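Local coordinates for protein Na-K-Cl cotransporter (Methanosarcina acetivorans, PDB 3G40) that forms the cytoplasmic C-terminal domain of a prokaryotic SLC12-family cotransporter that probably carries chloride together with cations, at residues 40-54 and 75-87. Sequence-based numbering, arbitrary orientation.
Sequences LRDITYPKGSVKLLG and FQEEGVFSSWTII
Strands 49-54 and 81-86 run parallel, at 9° with axes 4.6 Å apart, Val50 N bonding Phe81 O at 2.9 Å and Leu52 N bonding Ser83 O. Val50 O takes two donors, Ser83 N and Ser82 OG, the hydroxyl at 2.8 Å; Ser72 OG also bonds Ser82 OG. On the face bearing Val50 and Leu52, the Phe75 ring packs against the sheet. Val50 CG2 makes a CH-pi contact over this ring, 4.2 Å from its centroid, while Leu40 CB meets CZ. Val80, whose N bonds Phe75 O in the Schellman motif with Gly79 as C-prime residue, sets CG1 against Val50 CG2 and Thr44 OG1. With its CG anti to the backbone N (chi1 -177°) and its chain bent at chi3, Arg41 brings NH1 to Glu78 OE1 at 2.8 Å, in the guanidinium plane; NH2 meets Asp42 OD1 at 3.0 Å. Asp38 also pairs with NH1, and Arg154 of the second subunit with Glu78 OE2. A leucine in place of Arg41 would probably leave Glu78 OE1 without this mate, and Asp42 OD1 and Asp38 without their pairing to the guanidinium. Strand 49-54, helix 64-77 and strand 81-86 thus form a beta-alpha-beta crossover at the sheet's margin, whose apolar core gives way to a charge network that ties the ends of helices 30-44 and 64-77 together and, through Glu78, reaches the second subunit.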
loop_
_atom_site.group_PDB
_atom_site.type_symbol
_atom_site.label_atom_id
_atom_site.label_comp_id
_atom_site.label_asym_id
_atom_site.label_seq_id
_atom_site.Cartn_x
_atom_site.Cartn_y
_atom_site.Cartn_z
ATOM N N LEU A 40 -7.824 -0.707 7.204
ATOM C CA LEU A 40 -8.711 -0.670 8.366
ATOM C C LEU A 40 -9.999 0.038 7.965
ATOM O O LEU A 40 -11.091 -0.376 8.351
ATOM C CB LEU A 40 -8.039 0.078 9.547
ATOM C CG LEU A 40 -6.845 -0.657 10.154
ATOM C CD1 LEU A 40 -6.013 0.232 11.109
ATOM C CD2 LEU A 40 -7.304 -1.917 10.864
ATOM N N ARG A 41 -9.874 1.116 7.195
ATOM C CA ARG A 41 -11.061 1.823 6.715
ATOM C C ARG A 41 -11.941 0.916 5.813
ATOM O O ARG A 41 -13.175 0.911 5.922
ATOM C CB ARG A 41 -10.649 3.066 5.962
ATOM C CG ARG A 41 -11.794 3.919 5.478
ATOM C CD ARG A 41 -11.311 4.735 4.309
ATOM N NE ARG A 41 -10.791 3.841 3.273
ATOM C CZ ARG A 41 -9.974 4.217 2.293
ATOM N NH1 ARG A 41 -9.576 5.483 2.213
ATOM N NH2 ARG A 41 -9.563 3.322 1.387
ATOM N N ASP A 42 -11.306 0.171 4.919
ATOM C CA ASP A 42 -12.044 -0.721 3.999
ATOM C C ASP A 42 -12.783 -1.818 4.757
ATOM O O ASP A 42 -13.828 -2.283 4.320
ATOM C CB ASP A 42 -11.092 -1.354 2.969
ATOM C CG ASP A 42 -10.483 -0.330 2.031
ATOM O OD1 ASP A 42 -11.059 0.771 1.867
ATOM O OD2 ASP A 42 -9.415 -0.621 1.466
ATOM N N ILE A 43 -12.251 -2.222 5.909
ATOM C CA ILE A 43 -12.916 -3.235 6.727
ATOM C C ILE A 43 -14.138 -2.660 7.455
ATOM O O ILE A 43 -15.132 -3.355 7.665
ATOM C CB ILE A 43 -11.941 -3.854 7.750
ATOM C CG1 ILE A 43 -10.923 -4.754 7.043
ATOM C CG2 ILE A 43 -12.695 -4.624 8.830
ATOM C CD1 ILE A 43 -9.735 -5.169 7.951
ATOM N N THR A 44 -14.071 -1.383 7.813
ATOM C CA THR A 44 -15.061 -0.778 8.712
ATOM C C THR A 44 -16.085 0.149 8.040
ATOM O O THR A 44 -17.131 0.443 8.620
ATOM C CB THR A 44 -14.358 0.001 9.868
ATOM O OG1 THR A 44 -13.421 0.925 9.308
ATOM C CG2 THR A 44 -13.611 -0.954 10.784
ATOM N N TYR A 45 -15.783 0.629 6.838
ATOM C CA TYR A 45 -16.689 1.530 6.123
ATOM C C TYR A 45 -17.921 0.801 5.562
ATOM O O TYR A 45 -17.795 -0.279 4.976
ATOM C CB TYR A 45 -15.949 2.217 4.972
ATOM C CG TYR A 45 -16.827 3.142 4.175
ATOM C CD1 TYR A 45 -17.471 2.705 3.016
ATOM C CD2 TYR A 45 -17.022 4.451 4.579
ATOM C CE1 TYR A 45 -18.295 3.560 2.299
ATOM C CE2 TYR A 45 -17.829 5.304 3.872
ATOM C CZ TYR A 45 -18.462 4.859 2.728
ATOM O OH TYR A 45 -19.265 5.740 2.044
ATOM N N PRO A 46 -19.120 1.383 5.741
ATOM C CA PRO A 46 -19.403 2.614 6.474
ATOM C C PRO A 46 -19.941 2.327 7.875
ATOM O O PRO A 46 -20.494 1.247 8.120
ATOM C CB PRO A 46 -20.537 3.249 5.658
ATOM C CG PRO A 46 -21.113 2.129 4.809
ATOM C CD PRO A 46 -20.339 0.862 5.100
ATOM N N LYS A 47 -19.776 3.298 8.768
ATOM C CA LYS A 47 -20.379 3.267 10.105
ATOM C C LYS A 47 -19.897 2.127 11.005
ATOM O O LYS A 47 -20.478 1.902 12.062
ATOM C CB LYS A 47 -21.914 3.258 10.026
ATOM C CG LYS A 47 -22.532 4.455 9.302
ATOM C CD LYS A 47 -22.227 5.765 9.990
ATOM C CE LYS A 47 -23.146 6.869 9.485
ATOM N NZ LYS A 47 -23.192 8.042 10.412
ATOM N N GLY A 48 -18.853 1.408 10.589
ATOM C CA GLY A 48 -18.125 0.535 11.498
ATOM C C GLY A 48 -17.317 1.439 12.439
ATOM O O GLY A 48 -17.524 2.653 12.461
ATOM N N SER A 49 -16.402 0.884 13.220
ATOM C CA SER A 49 -15.561 1.756 14.052
ATOM C C SER A 49 -14.160 1.227 14.296
ATOM O O SER A 49 -13.911 0.027 14.195
ATOM C CB SER A 49 -16.228 2.059 15.397
ATOM O OG SER A 49 -16.256 0.906 16.219
ATOM N N VAL A 50 -13.264 2.143 14.659
ATOM C CA VAL A 50 -11.878 1.819 14.947
ATOM C C VAL A 50 -11.442 2.491 16.262
ATOM O O VAL A 50 -11.423 3.713 16.355
ATOM C CB VAL A 50 -10.953 2.312 13.824
ATOM C CG1 VAL A 50 -9.505 2.073 14.193
ATOM C CG2 VAL A 50 -11.298 1.603 12.469
ATOM N N LYS A 51 -11.109 1.685 17.266
ATOM C CA LYS A 51 -10.523 2.196 18.495
ATOM C C LYS A 51 -9.010 2.022 18.466
ATOM O O LYS A 51 -8.507 0.904 18.426
ATOM C CB LYS A 51 -11.103 1.478 19.715
ATOM C CG LYS A 51 -10.612 2.063 21.040
ATOM C CD LYS A 51 -11.429 1.512 22.202
ATOM C CE LYS A 51 -11.932 2.635 23.112
ATOM N NZ LYS A 51 -10.881 3.639 23.430
ATOM N N LEU A 52 -8.288 3.137 18.473
ATOM C CA LEU A 52 -6.840 3.081 18.487
ATOM C C LEU A 52 -6.342 2.980 19.918
ATOM O O LEU A 52 -6.561 3.879 20.710
ATOM C CB LEU A 52 -6.276 4.313 17.806
ATOM C CG LEU A 52 -6.805 4.493 16.389
ATOM C CD1 LEU A 52 -6.360 5.818 15.810
ATOM C CD2 LEU A 52 -6.378 3.296 15.461
ATOM N N LEU A 53 -5.697 1.862 20.244
ATOM C CA LEU A 53 -5.163 1.626 21.576
ATOM C C LEU A 53 -3.656 1.808 21.536
ATOM O O LEU A 53 -2.912 0.892 21.157
ATOM C CB LEU A 53 -5.524 0.222 22.064
ATOM C CG LEU A 53 -4.955 -0.228 23.413
ATOM C CD1 LEU A 53 -5.451 0.667 24.528
ATOM C CD2 LEU A 53 -5.335 -1.673 23.697
ATOM N N GLY A 54 -3.219 3.014 21.887
ATOM C CA GLY A 54 -1.817 3.368 21.854
ATOM C C GLY A 54 -1.047 2.737 22.987
ATOM O O GLY A 54 -1.380 2.917 24.166
ATOM N N PHE A 75 -10.071 8.905 10.506
ATOM C CA PHE A 75 -11.080 7.870 10.305
ATOM C C PHE A 75 -12.464 8.487 10.221
ATOM O O PHE A 75 -13.259 8.143 9.340
ATOM C CB PHE A 75 -11.021 6.790 11.389
ATOM C CG PHE A 75 -9.941 5.750 11.168
ATOM C CD1 PHE A 75 -8.857 5.668 12.027
ATOM C CD2 PHE A 75 -10.004 4.864 10.079
ATOM C CE1 PHE A 75 -7.863 4.721 11.843
ATOM C CE2 PHE A 75 -9.006 3.913 9.873
ATOM C CZ PHE A 75 -7.933 3.838 10.748
ATOM N N GLN A 76 -12.749 9.409 11.135
ATOM C CA GLN A 76 -14.043 10.074 11.167
ATOM C C GLN A 76 -14.318 10.820 9.872
ATOM O O GLN A 76 -15.435 10.770 9.356
ATOM C CB GLN A 76 -14.144 11.043 12.364
ATOM C CG GLN A 76 -14.129 10.340 13.719
ATOM C CD GLN A 76 -14.392 11.279 14.900
ATOM O OE1 GLN A 76 -15.341 12.070 14.894
ATOM N NE2 GLN A 76 -13.554 11.182 15.922
ATOM N N GLU A 77 -13.310 11.537 9.374
ATOM C CA GLU A 77 -13.402 12.216 8.084
ATOM C C GLU A 77 -13.710 11.239 6.939
ATOM O O GLU A 77 -14.350 11.611 5.963
ATOM C CB GLU A 77 -12.095 12.944 7.756
ATOM C CG GLU A 77 -11.690 13.990 8.769
ATOM C CD GLU A 77 -10.329 14.595 8.475
ATOM O OE1 GLU A 77 -9.568 14.004 7.675
ATOM O OE2 GLU A 77 -10.026 15.665 9.050
ATOM N N GLU A 78 -13.236 10.007 7.055
ATOM C CA GLU A 78 -13.396 9.037 5.969
ATOM C C GLU A 78 -14.574 8.088 6.210
ATOM O O GLU A 78 -14.677 7.026 5.589
ATOM C CB GLU A 78 -12.053 8.324 5.663
ATOM C CG GLU A 78 -10.947 9.348 5.306
ATOM C CD GLU A 78 -9.725 8.788 4.552
ATOM O OE1 GLU A 78 -9.827 7.727 3.907
ATOM O OE2 GLU A 78 -8.653 9.440 4.597
ATOM N N GLY A 79 -15.469 8.503 7.107
ATOM C CA GLY A 79 -16.760 7.861 7.290
ATOM C C GLY A 79 -16.803 6.679 8.244
ATOM O O GLY A 79 -17.726 5.858 8.192
ATOM N N VAL A 80 -15.812 6.593 9.124
ATOM C CA VAL A 80 -15.739 5.500 10.095
ATOM C C VAL A 80 -15.677 6.114 11.506
ATOM O O VAL A 80 -14.991 7.102 11.726
ATOM C CB VAL A 80 -14.528 4.618 9.811
ATOM C CG1 VAL A 80 -14.302 3.602 10.909
ATOM C CG2 VAL A 80 -14.735 3.883 8.420
ATOM N N PHE A 81 -16.427 5.559 12.448
ATOM C CA PHE A 81 -16.379 6.092 13.818
ATOM C C PHE A 81 -15.035 5.733 14.440
ATOM O O PHE A 81 -14.445 4.701 14.105
ATOM C CB PHE A 81 -17.522 5.515 14.638
ATOM C CG PHE A 81 -18.876 5.931 14.156
ATOM C CD1 PHE A 81 -19.773 4.987 13.659
ATOM C CD2 PHE A 81 -19.255 7.268 14.190
ATOM C CE1 PHE A 81 -21.025 5.366 13.217
ATOM C CE2 PHE A 81 -20.507 7.660 13.748
ATOM C CZ PHE A 81 -21.400 6.710 13.264
ATOM N N SER A 82 -14.538 6.575 15.348
ATOM C CA SER A 82 -13.230 6.308 15.895
ATOM C C SER A 82 -13.006 6.948 17.262
ATOM O O SER A 82 -13.583 7.993 17.586
ATOM C CB SER A 82 -12.146 6.801 14.933
ATOM O OG SER A 82 -10.884 6.301 15.327
ATOM N N SER A 83 -12.146 6.316 18.040
ATOM C CA SER A 83 -11.722 6.878 19.318
ATOM C C SER A 83 -10.280 6.424 19.538
ATOM O O SER A 83 -9.763 5.591 18.796
ATOM C CB SER A 83 -12.633 6.370 20.437
ATOM O OG SER A 83 -12.624 4.954 20.483
ATOM N N TRP A 84 -9.614 6.987 20.536
ATOM C CA TRP A 84 -8.242 6.612 20.782
ATOM C C TRP A 84 -7.983 6.724 22.277
ATOM O O TRP A 84 -8.649 7.480 22.987
ATOM C CB TRP A 84 -7.281 7.527 19.999
ATOM C CG TRP A 84 -7.389 8.967 20.391
ATOM C CD1 TRP A 84 -8.254 9.894 19.886
ATOM C CD2 TRP A 84 -6.604 9.648 21.387
ATOM N NE1 TRP A 84 -8.064 11.106 20.518
ATOM C CE2 TRP A 84 -7.057 10.982 21.438
ATOM C CE3 TRP A 84 -5.571 9.253 22.240
ATOM C CZ2 TRP A 84 -6.504 11.939 22.313
ATOM C CZ3 TRP A 84 -5.026 10.207 23.121
ATOM C CH2 TRP A 84 -5.490 11.529 23.134
ATOM N N THR A 85 -7.038 5.940 22.760
ATOM C CA THR A 85 -6.574 6.111 24.136
ATOM C C THR A 85 -5.098 5.755 24.108
ATOM O O THR A 85 -4.619 5.153 23.141
ATOM C CB THR A 85 -7.339 5.199 25.113
ATOM O OG1 THR A 85 -6.929 5.477 26.455
ATOM C CG2 THR A 85 -7.053 3.744 24.821
ATOM N N ILE A 86 -4.369 6.135 25.147
ATOM C CA ILE A 86 -2.965 5.768 25.242
ATOM C C ILE A 86 -2.668 4.978 26.515
ATOM O O ILE A 86 -2.982 5.413 27.629
ATOM C CB ILE A 86 -2.041 6.988 25.119
ATOM C CG1 ILE A 86 -2.289 7.686 23.786
ATOM C CG2 ILE A 86 -0.587 6.564 25.244
ATOM C CD1 ILE A 86 -1.141 8.520 23.311
ATOM N N ILE A 87 -2.062 3.812 26.305
ATOM C CA ILE A 87 -1.747 2.815 27.328
ATOM C C ILE A 87 -2.890 2.510 28.284
ATOM O O ILE A 87 -3.557 1.485 28.134
ATOM C CB ILE A 87 -0.436 3.130 28.076
ATOM C CG1 ILE A 87 -0.479 4.510 28.728
ATOM C CG2 ILE A 87 0.730 3.064 27.117
ATOM C CD1 ILE A 87 0.842 4.922 29.358
#